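Local coordinates for protein carbohydrate binding family 6 (Clostridium thermocellum, PDB 5A8C) that is an alpha-L-arabinofuranosidase of glycoside hydrolase family 43 that removes arabinofuranose units and is built on a five-bladed beta-propeller, at residues A[281-286]-A[297-302]; A[33-38]-A[82-87]; A[28-33]-A[285-290]. All coordinates share one frame; numbering follows the deposited sequence.

Contact 1 (A[281-286]-A[297-302]); sequences VYHNRT and YQRNVC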
loop_
_atom_site.group_PDB
_atom_site.type_symbol
_atom_site.label_atom_id
_atom_site.label_comp_id
_atom_site.label_asym_id
_atom_site.label_seq_id
_atom_site.Cartn_x
_atom_site.Cartn_y
_atom_site.Cartn_z
ATOM N N VAL A 281 4.576 -8.012 1.380
ATOM C CA VAL A 281 3.757 -8.240 0.208
ATOM C C VAL A 281 4.127 -7.163 -0.801
ATOM O O VAL A 281 4.365 -6.014 -0.435
ATOM C CB VAL A 281 2.263 -8.263 0.547
ATOM C CG1 VAL A 281 1.889 -9.519 1.342
ATOM C CG2 VAL A 281 1.723 -7.046 1.177
ATOM N N TYR A 282 4.175 -7.531 -2.078
ATOM C CA TYR A 282 4.649 -6.611 -3.118
ATOM C C TYR A 282 4.087 -7.039 -4.423
ATOM O O TYR A 282 3.153 -7.896 -4.475
ATOM C CB TYR A 282 6.183 -6.501 -3.082
ATOM C CG TYR A 282 6.918 -7.795 -3.320
ATOM C CD1 TYR A 282 7.141 -8.699 -2.285
ATOM C CD2 TYR A 282 7.430 -8.093 -4.569
ATOM C CE1 TYR A 282 7.846 -9.884 -2.493
ATOM C CE2 TYR A 282 8.140 -9.264 -4.767
ATOM C CZ TYR A 282 8.380 -10.123 -3.729
ATOM O OH TYR A 282 9.122 -11.260 -3.979
ATOM N N HIS A 283 4.582 -6.533 -5.535
ATOM C CA HIS A 283 4.148 -7.005 -6.852
ATOM C C HIS A 283 5.306 -7.175 -7.793
ATOM O O HIS A 283 6.390 -6.584 -7.667
ATOM C CB HIS A 283 3.036 -6.093 -7.484
ATOM C CG HIS A 283 3.465 -4.709 -7.838
ATOM N ND1 HIS A 283 2.800 -3.612 -7.365
ATOM C CD2 HIS A 283 4.448 -4.291 -8.692
ATOM C CE1 HIS A 283 3.395 -2.572 -7.878
ATOM N NE2 HIS A 283 4.395 -2.922 -8.674
ATOM N N ASN A 284 5.074 -8.014 -8.822
ATOM C CA ASN A 284 5.957 -8.070 -9.968
ATOM C C ASN A 284 5.108 -8.304 -11.199
ATOM O O ASN A 284 3.907 -8.015 -11.195
ATOM C CB ASN A 284 7.125 -9.061 -9.782
ATOM C CG ASN A 284 6.755 -10.516 -9.843
ATOM O OD1 ASN A 284 5.581 -10.858 -9.960
ATOM N ND2 ASN A 284 7.759 -11.361 -9.752
ATOM N N ARG A 285 5.742 -8.725 -12.289
ATOM C CA ARG A 285 5.067 -8.901 -13.587
ATOM C C ARG A 285 5.308 -10.282 -14.175
ATOM O O ARG A 285 5.366 -10.445 -15.375
ATOM C CB ARG A 285 5.446 -7.754 -14.512
ATOM C CG ARG A 285 4.904 -6.409 -14.020
ATOM C CD ARG A 285 5.771 -5.218 -14.428
ATOM N NE ARG A 285 5.057 -3.966 -14.317
ATOM C CZ ARG A 285 5.147 -3.066 -13.326
ATOM N NH1 ARG A 285 5.879 -3.273 -12.236
ATOM N NH2 ARG A 285 4.495 -1.938 -13.456
ATOM N N THR A 286 5.440 -11.298 -13.286
ATOM C CA THR A 286 5.734 -12.635 -13.747
ATOM C C THR A 286 4.582 -13.270 -14.496
ATOM O O THR A 286 4.804 -14.059 -15.446
ATOM C CB THR A 286 6.257 -13.507 -12.635
ATOM O OG1 THR A 286 7.000 -14.598 -13.213
ATOM C CG2 THR A 286 5.213 -14.006 -11.738
ATOM N N TYR A 297 1.124 -2.459 -17.095
ATOM C CA TYR A 297 -0.072 -2.281 -16.258
ATOM C C TYR A 297 -0.757 -3.625 -16.005
ATOM O O TYR A 297 -1.988 -3.670 -15.837
ATOM C CB TYR A 297 -1.068 -1.319 -16.882
ATOM C CG TYR A 297 -0.458 0.042 -17.173
ATOM C CD1 TYR A 297 -0.105 0.901 -16.150
ATOM C CD2 TYR A 297 -0.231 0.439 -18.467
ATOM C CE1 TYR A 297 0.446 2.140 -16.394
ATOM C CE2 TYR A 297 0.345 1.688 -18.738
ATOM C CZ TYR A 297 0.705 2.492 -17.699
ATOM O OH TYR A 297 1.311 3.723 -17.951
ATOM N N GLN A 298 0.010 -4.723 -15.974
ATOM C CA GLN A 298 -0.544 -6.052 -15.707
ATOM C C GLN A 298 0.366 -6.744 -14.726
ATOM O O GLN A 298 1.170 -7.619 -15.068
ATOM C CB GLN A 298 -0.781 -6.847 -16.980
ATOM C CG GLN A 298 -1.968 -6.276 -17.776
ATOM C CD GLN A 298 -2.310 -7.013 -19.047
ATOM O OE1 GLN A 298 -3.475 -7.351 -19.264
ATOM N NE2 GLN A 298 -1.335 -7.165 -19.930
ATOM N N ARG A 299 0.238 -6.363 -13.447
ATOM C CA ARG A 299 1.079 -6.820 -12.349
ATOM C C ARG A 299 0.434 -8.018 -11.641
ATOM O O ARG A 299 -0.730 -8.328 -11.852
ATOM C CB ARG A 299 1.328 -5.660 -11.398
ATOM C CG ARG A 299 2.182 -4.553 -12.023
ATOM C CD ARG A 299 2.118 -3.248 -11.293
ATOM N NE ARG A 299 0.896 -2.515 -11.602
ATOM C CZ ARG A 299 0.636 -1.324 -11.076
ATOM N NH1 ARG A 299 1.564 -0.651 -10.419
ATOM N NH2 ARG A 299 -0.568 -0.804 -11.194
ATOM N N ASN A 300 1.207 -8.645 -10.753
ATOM C CA ASN A 300 0.652 -9.667 -9.858
ATOM C C ASN A 300 1.275 -9.543 -8.485
ATOM O O ASN A 300 2.480 -9.265 -8.333
ATOM C CB ASN A 300 0.817 -11.082 -10.418
ATOM C CG ASN A 300 2.275 -11.431 -10.654
ATOM O OD1 ASN A 300 2.838 -11.198 -11.716
ATOM N ND2 ASN A 300 2.906 -12.009 -9.630
ATOM N N VAL A 301 0.470 -9.830 -7.473
ATOM C CA VAL A 301 0.931 -9.814 -6.087
ATOM C C VAL A 301 1.952 -10.902 -5.829
ATOM O O VAL A 301 1.920 -12.006 -6.383
ATOM C CB VAL A 301 -0.271 -9.895 -5.146
ATOM C CG1 VAL A 301 -1.038 -11.213 -5.291
ATOM C CG2 VAL A 301 0.072 -9.657 -3.699
ATOM N N CYS A 302 2.854 -10.638 -4.873
ATOM C CA CYS A 302 3.895 -11.509 -4.368
ATOM C C CYS A 302 3.972 -11.402 -2.847
ATOM O O CYS A 302 3.591 -10.380 -2.288
ATOM C CB CYS A 302 5.257 -11.169 -4.982
ATOM S SG CYS A 302 5.425 -11.353 -6.755
#

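Contact 2 (A[33-38]-A[82-87]); sequences SQRFTA and WTDHGE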
loop_
_atom_site.group_PDB
_atom_site.type_symbol
_atom_site.label_atom_id
_atom_site.label_comp_id
_atom_site.label_asym_id
_atom_site.label_seq_id
_atom_site.Cartn_x
_atom_site.Cartn_y
_atom_site.Cartn_z
ATOM N N SER A 33 -3.147 -15.627 -9.928
ATOM C CA SER A 33 -3.034 -15.192 -11.329
ATOM C C SER A 33 -4.361 -14.977 -12.017
ATOM O O SER A 33 -4.367 -14.697 -13.209
ATOM C CB SER A 33 -2.201 -16.176 -12.165
ATOM O OG SER A 33 -2.820 -17.421 -12.123
ATOM N N GLN A 34 -5.470 -15.091 -11.287
ATOM C CA GLN A 34 -6.776 -15.009 -11.958
ATOM C C GLN A 34 -7.001 -13.699 -12.673
ATOM O O GLN A 34 -7.551 -13.661 -13.773
ATOM C CB GLN A 34 -7.896 -15.235 -10.980
ATOM C CG GLN A 34 -7.884 -16.569 -10.326
ATOM C CD GLN A 34 -8.039 -17.700 -11.341
ATOM O OE1 GLN A 34 -8.982 -17.672 -12.164
ATOM N NE2 GLN A 34 -7.089 -18.637 -11.367
ATOM N N ARG A 35 -6.641 -12.607 -11.998
ATOM C CA ARG A 35 -6.723 -11.265 -12.480
ATOM C C ARG A 35 -5.451 -10.574 -12.045
ATOM O O ARG A 35 -4.810 -11.023 -11.105
ATOM C CB ARG A 35 -7.971 -10.550 -11.927
ATOM C CG ARG A 35 -9.280 -11.182 -12.351
ATOM C CD ARG A 35 -10.541 -10.572 -11.762
ATOM N NE ARG A 35 -10.499 -10.472 -10.321
ATOM C CZ ARG A 35 -10.559 -11.487 -9.476
ATOM N NH1 ARG A 35 -10.687 -12.742 -9.872
ATOM N NH2 ARG A 35 -10.491 -11.256 -8.193
ATOM N N PHE A 36 -5.100 -9.465 -12.703
ATOM C CA PHE A 36 -3.862 -8.763 -12.352
ATOM C C PHE A 36 -4.064 -7.878 -11.115
ATOM O O PHE A 36 -5.119 -7.254 -10.937
ATOM C CB PHE A 36 -3.390 -7.959 -13.578
ATOM C CG PHE A 36 -3.024 -8.845 -14.741
ATOM C CD1 PHE A 36 -1.878 -9.625 -14.663
ATOM C CD2 PHE A 36 -3.819 -8.918 -15.869
ATOM C CE1 PHE A 36 -1.552 -10.481 -15.709
ATOM C CE2 PHE A 36 -3.495 -9.798 -16.905
ATOM C CZ PHE A 36 -2.356 -10.556 -16.819
ATOM N N THR A 37 -3.029 -7.850 -10.281
ATOM C CA THR A 37 -3.087 -7.198 -8.969
ATOM C C THR A 37 -1.783 -6.488 -8.699
ATOM O O THR A 37 -0.695 -6.940 -9.071
ATOM C CB THR A 37 -3.303 -8.269 -7.847
ATOM O OG1 THR A 37 -2.363 -9.332 -7.914
ATOM C CG2 THR A 37 -4.733 -8.808 -7.899
ATOM N N ALA A 38 -1.878 -5.356 -7.974
ATOM C CA ALA A 38 -0.715 -4.515 -7.703
ATOM C C ALA A 38 -0.880 -3.801 -6.356
ATOM O O ALA A 38 -1.969 -3.773 -5.761
ATOM C CB ALA A 38 -0.545 -3.457 -8.787
ATOM N N TRP A 82 -4.948 -19.797 -1.311
ATOM C CA TRP A 82 -5.426 -18.435 -1.381
ATOM C C TRP A 82 -6.840 -18.415 -1.918
ATOM O O TRP A 82 -7.093 -18.934 -3.025
ATOM C CB TRP A 82 -4.480 -17.583 -2.256
ATOM C CG TRP A 82 -3.127 -17.425 -1.635
ATOM C CD1 TRP A 82 -2.049 -18.207 -1.801
ATOM C CD2 TRP A 82 -2.747 -16.439 -0.663
ATOM N NE1 TRP A 82 -1.025 -17.802 -1.001
ATOM C CE2 TRP A 82 -1.409 -16.676 -0.318
ATOM C CE3 TRP A 82 -3.400 -15.323 -0.097
ATOM C CZ2 TRP A 82 -0.700 -15.857 0.600
ATOM C CZ3 TRP A 82 -2.710 -14.526 0.807
ATOM C CH2 TRP A 82 -1.378 -14.807 1.129
ATOM N N THR A 83 -7.763 -17.852 -1.181
ATOM C CA THR A 83 -9.136 -17.692 -1.613
ATOM C C THR A 83 -9.319 -16.361 -2.287
ATOM O O THR A 83 -8.865 -15.326 -1.791
ATOM C CB THR A 83 -10.076 -17.786 -0.405
ATOM O OG1 THR A 83 -9.867 -19.056 0.230
ATOM C CG2 THR A 83 -11.504 -17.616 -0.786
ATOM N N ASP A 84 -9.971 -16.364 -3.437
ATOM C CA ASP A 84 -10.301 -15.164 -4.191
ATOM C C ASP A 84 -11.598 -14.621 -3.711
ATOM O O ASP A 84 -12.641 -15.247 -3.875
ATOM C CB ASP A 84 -10.369 -15.562 -5.658
ATOM C CG ASP A 84 -10.627 -14.417 -6.609
ATOM O OD1 ASP A 84 -10.697 -13.247 -6.180
ATOM O OD2 ASP A 84 -10.715 -14.700 -7.841
ATOM N N HIS A 85 -11.587 -13.396 -3.143
ATOM C CA HIS A 85 -12.804 -12.732 -2.703
ATOM C C HIS A 85 -13.353 -11.743 -3.713
ATOM O O HIS A 85 -14.304 -10.994 -3.410
ATOM C CB HIS A 85 -12.590 -12.066 -1.360
ATOM C CG HIS A 85 -12.127 -13.004 -0.294
ATOM N ND1 HIS A 85 -12.905 -14.027 0.194
ATOM C CD2 HIS A 85 -10.950 -13.111 0.346
ATOM C CE1 HIS A 85 -12.226 -14.652 1.141
ATOM N NE2 HIS A 85 -11.025 -14.145 1.250
ATOM N N GLY A 86 -12.766 -11.687 -4.926
ATOM C CA GLY A 86 -13.242 -10.790 -5.945
ATOM C C GLY A 86 -12.846 -9.349 -5.686
ATOM O O GLY A 86 -11.901 -9.063 -4.913
ATOM N N GLU A 87 -13.532 -8.443 -6.338
ATOM C CA GLU A 87 -13.327 -7.036 -6.159
ATOM C C GLU A 87 -14.312 -6.550 -5.123
ATOM O O GLU A 87 -15.500 -6.613 -5.307
ATOM C CB GLU A 87 -13.362 -6.265 -7.478
ATOM C CG GLU A 87 -12.042 -6.334 -8.272
ATOM C CD GLU A 87 -11.763 -7.718 -8.791
ATOM O OE1 GLU A 87 -12.544 -8.177 -9.657
ATOM O OE2 GLU A 87 -10.782 -8.338 -8.381
#

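Contact 3 (A[28-33]-A[285-290]); sequences DYPIFS and RTVAKQ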
loop_
_atom_site.group_PDB
_atom_site.type_symbol
_atom_site.label_atom_id
_atom_site.label_comp_id
_atom_site.label_asym_id
_atom_site.label_seq_id
_atom_site.Cartn_x
_atom_site.Cartn_y
_atom_site.Cartn_z
ATOM N N ASP A 28 2.732 -21.992 -3.660
ATOM C CA ASP A 28 2.760 -21.700 -5.075
ATOM C C ASP A 28 3.482 -20.414 -5.371
ATOM O O ASP A 28 3.543 -19.485 -4.540
ATOM C CB ASP A 28 1.334 -21.506 -5.545
ATOM C CG ASP A 28 0.501 -22.716 -5.359
ATOM O OD1 ASP A 28 1.023 -23.831 -5.239
ATOM O OD2 ASP A 28 -0.732 -22.615 -5.256
ATOM N N TYR A 29 4.000 -20.297 -6.590
ATOM C CA TYR A 29 4.464 -19.041 -7.128
ATOM C C TYR A 29 4.147 -19.014 -8.620
ATOM O O TYR A 29 4.585 -19.907 -9.351
ATOM C CB TYR A 29 5.960 -18.920 -6.946
ATOM C CG TYR A 29 6.511 -17.670 -7.604
ATOM C CD1 TYR A 29 6.427 -16.430 -7.003
ATOM C CD2 TYR A 29 7.149 -17.705 -8.828
ATOM C CE1 TYR A 29 6.926 -15.294 -7.590
ATOM C CE2 TYR A 29 7.666 -16.578 -9.408
ATOM C CZ TYR A 29 7.576 -15.365 -8.787
ATOM O OH TYR A 29 8.103 -14.243 -9.326
ATOM N N PRO A 30 3.437 -18.010 -9.105
ATOM C CA PRO A 30 2.833 -16.905 -8.357
ATOM C C PRO A 30 1.636 -17.381 -7.507
ATOM O O PRO A 30 1.041 -18.416 -7.781
ATOM C CB PRO A 30 2.419 -15.942 -9.439
ATOM C CG PRO A 30 2.218 -16.786 -10.623
ATOM C CD PRO A 30 3.195 -17.885 -10.542
ATOM N N ILE A 31 1.302 -16.614 -6.470
ATOM C CA ILE A 31 0.228 -17.014 -5.585
ATOM C C ILE A 31 -1.158 -16.834 -6.157
ATOM O O ILE A 31 -2.091 -17.528 -5.740
ATOM C CB ILE A 31 0.325 -16.349 -4.176
ATOM C CG1 ILE A 31 0.114 -14.834 -4.216
ATOM C CG2 ILE A 31 1.627 -16.718 -3.486
ATOM C CD1 ILE A 31 0.031 -14.209 -2.844
ATOM N N PHE A 32 -1.333 -15.888 -7.084
ATOM C CA PHE A 32 -2.661 -15.506 -7.581
ATOM C C PHE A 32 -2.549 -14.950 -8.969
ATOM O O PHE A 32 -1.935 -13.890 -9.170
ATOM C CB PHE A 32 -3.309 -14.470 -6.648
ATOM C CG PHE A 32 -4.673 -14.057 -7.084
ATOM C CD1 PHE A 32 -5.756 -14.937 -6.997
ATOM C CD2 PHE A 32 -4.899 -12.801 -7.610
ATOM C CE1 PHE A 32 -7.009 -14.553 -7.406
ATOM C CE2 PHE A 32 -6.159 -12.419 -8.016
ATOM C CZ PHE A 32 -7.228 -13.288 -7.912
ATOM N N SER A 33 -3.147 -15.627 -9.928
ATOM C CA SER A 33 -3.034 -15.192 -11.329
ATOM C C SER A 33 -4.361 -14.977 -12.017
ATOM O O SER A 33 -4.367 -14.697 -13.209
ATOM C CB SER A 33 -2.201 -16.176 -12.165
ATOM O OG SER A 33 -2.820 -17.421 -12.123
ATOM N N ARG A 285 5.742 -8.725 -12.289
ATOM C CA ARG A 285 5.067 -8.901 -13.587
ATOM C C ARG A 285 5.308 -10.282 -14.175
ATOM O O ARG A 285 5.366 -10.445 -15.375
ATOM C CB ARG A 285 5.446 -7.754 -14.512
ATOM C CG ARG A 285 4.904 -6.409 -14.020
ATOM C CD ARG A 285 5.771 -5.218 -14.428
ATOM N NE ARG A 285 5.057 -3.966 -14.317
ATOM C CZ ARG A 285 5.147 -3.066 -13.326
ATOM N NH1 ARG A 285 5.879 -3.273 -12.236
ATOM N NH2 ARG A 285 4.495 -1.938 -13.456
ATOM N N THR A 286 5.440 -11.298 -13.286
ATOM C CA THR A 286 5.734 -12.635 -13.747
ATOM C C THR A 286 4.582 -13.270 -14.496
ATOM O O THR A 286 4.804 -14.059 -15.446
ATOM C CB THR A 286 6.257 -13.507 -12.635
ATOM O OG1 THR A 286 7.000 -14.598 -13.213
ATOM C CG2 THR A 286 5.213 -14.006 -11.738
ATOM N N VAL A 287 3.330 -13.038 -14.103
ATOM C CA VAL A 287 2.194 -13.596 -14.825
ATOM C C VAL A 287 2.138 -13.089 -16.239
ATOM O O VAL A 287 2.008 -13.858 -17.215
ATOM C CB VAL A 287 0.871 -13.401 -14.055
ATOM C CG1 VAL A 287 -0.329 -13.892 -14.886
ATOM C CG2 VAL A 287 0.917 -14.058 -12.681
ATOM N N ALA A 288 2.244 -11.770 -16.373
ATOM C CA ALA A 288 2.291 -11.175 -17.714
ATOM C C ALA A 288 3.462 -11.732 -18.512
ATOM O O ALA A 288 3.310 -12.060 -19.701
ATOM C CB ALA A 288 2.380 -9.678 -17.589
ATOM N N LYS A 289 4.643 -11.856 -17.905
ATOM C CA LYS A 289 5.801 -12.383 -18.633
ATOM C C LYS A 289 5.519 -13.784 -19.144
ATOM O O LYS A 289 5.777 -14.101 -20.322
ATOM C CB LYS A 289 7.017 -12.411 -17.709
ATOM C CG LYS A 289 8.251 -12.968 -18.389
ATOM C CD LYS A 289 9.465 -12.928 -17.519
ATOM C CE LYS A 289 10.703 -13.569 -18.134
ATOM N NZ LYS A 289 10.597 -15.039 -18.314
ATOM N N GLN A 290 5.001 -14.656 -18.305
ATOM C CA GLN A 290 4.775 -16.033 -18.737
ATOM C C GLN A 290 3.779 -16.091 -19.862
ATOM O O GLN A 290 3.916 -16.953 -20.724
ATOM C CB GLN A 290 4.266 -16.807 -17.548
ATOM C CG GLN A 290 5.231 -17.038 -16.394
ATOM C CD GLN A 290 6.685 -16.746 -16.678
ATOM O OE1 GLN A 290 7.247 -15.810 -16.090
ATOM N NE2 GLN A 290 7.319 -17.543 -17.569
#

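Contact 1 (A[281-286]-A[297-302])
N284 and N300, a hydrogen-bonded pair, share a face of the sheet, and with CG between the backbone N and the carbonyl carbon in both (chi1 73° and 59°) their amides swing toward each other across the strands. The amide planes stand 73° apart. N300 ND2 reaches N284 OD1 at 2.9 Å, but the bond is strongly bent and weak. N284 OD1 also takes a weak, long bond from the backbone N of T286, 3.4 Å away, and lies 3.2 Å from C302 SG, while N284 ND2 is held by the carbonyl of P260. On this face, too, C302 turns its CB over the ring of Y282. C302 CB lies 3.5 Å from the centroid of the Y282 ring in a CH-pi contact, and C302 SG is oblique to that ring; Y282 OH is anchored by D304.

A second set of side chains is layered around R299. R299 lays its CD over one face of the H283 imidazole, 3.6 Å from the ring centroid. R299 CG sits over the centre of the R285 guanidinium, 3.6 Å from R285 CZ. The two arginines lie side by side, pointing the same way; their charges are probably eased by different acceptors, D56 for R299 and N262, N266 and backbone carbonyls for R285. R299 NH1 also bonds to a bound TRS molecule, probably from the crystallisation liquor.

The backbones join through N-H...O bonds in both directions at the hydrogen-bonded pairs Y282-C302 and N284-N300, with the non-hydrogen-bonded pair H283-V301 between them. This is the antiparallel pairing of strands 277-284 and 300-306, the last two in chain order, in one blade of the propeller.

Contact 2 (A[33-38]-A[82-87])
A salt-bridge network in which R35 grips both D84 and E87, coupled to an Asx turn at D84, joins the two segments at the protein surface. The arginine meets D84 end-on. R35 NH1 donates to D84 OD2 at 2.8 Å and R35 NH2 to D84 OD1, also at 2.8 Å, each nearly straight and each to a syn lone pair. Carboxylate and guanidinium are almost coplanar, 13° apart, as suits a two-pronged pair of this kind. E87 is approached differently: R35 NE and R35 NH2 converge side-on on the single oxygen E87 OE2, each at 2.9 Å, with the E87 carboxylate turned 57° from the guanidinium. OE2 still lies near the guanidinium plane, so both acids are met at the edge of the group, and its rotation is fixed by four bonds. A bend at chi3 (-52°) turns the head of R35 between the two acids.

D84 OD1 does double duty. D84 OD1 also accepts the backbone N-H of G86, with G86 N at 2.9 Å and above the carboxylate plane, which closes the Asx turn and positions the acid for the arginine.

The network links the two edge strands of the antiparallel sheet 36-45, 48-56, 70-76, 83-90, reaching from the entrance of strand 36-45 to strand 83-90. T72 of strand 70-76 supports E87 by a hydrogen bond from OG1 to OE2 and also touches the R35 side chain.

Contact 3 (A[28-33]-A[285-290])
V287 turns its CG2 methyl onto both P30 and S33, and T286 beside it meets the phenol end of Y29; the contact is made by these side chains without a hydrogen bond across it. The isopropyl group of V287 crosses the proline ring at an angle. V287 CG2 touches P30 CG at 3.7 Å and also packs on S33 CB. This follows from chi1 of V287 (175°), which sets CG1 anti to the backbone N and leaves CG2 alongside that N, facing the loop.

Y29 and T286 come from opposite directions. Chi1 of Y29 (175°) holds CG anti to the backbone N and sends the ring out to the helix start, where T286 CG2 lies oblique to it, 3.8 Å from Y29 OH and 4.0 Å from Y29 CZ. The methyl does the touching there. The polar ends are taken up by other groups: Y29 OH bonds to the side-chain amide of N284, and T286 OG1 to the carboxylate of D261. T286 CG2 also lies 4.1 Å from P30 CB, and the two residues at the helix start thus pack on the phenol end of Y29, the ring of P30 and CB of S33.

The cis peptide bond before P30 kinks the loop here. On the other side, R285 occupies the N-cap position, and the bond from K289 N to R285 O (3.0 Å) marks the first helical turn. This is van der Waals packing of the chain's N-terminal loop against helix 286-291. It brings the loop leading into strand 36-45 onto the short helical connection between two strands of a propeller blade formed late in the chain.

The three contacts lie close together, with the centres of contacts 1 and 3 about 7 Å apart and that of contact 2 about 11 Å from each. Contact 1 pairs the strands that precede and follow helix 286-291 in the chain; contact 3 packs the N-terminal loop on the first turn of that helix. N300 OD1 lies 3.1 Å from V287 N, a probable hydrogen bond between contacts 1 and 3. Contacts 1 and 2 meet through a probable hydrogen bond between R299 O and T37 N, 2.8 Å apart, so the first sheet in the chain borders the last. Contact 3 adjoins contact 2 where F36 CE1 lies 3.7 Å from V287 CG1. The R299 side chain approaches the bound TRS to about 3 Å, a molecule that may mark the substrate pocket.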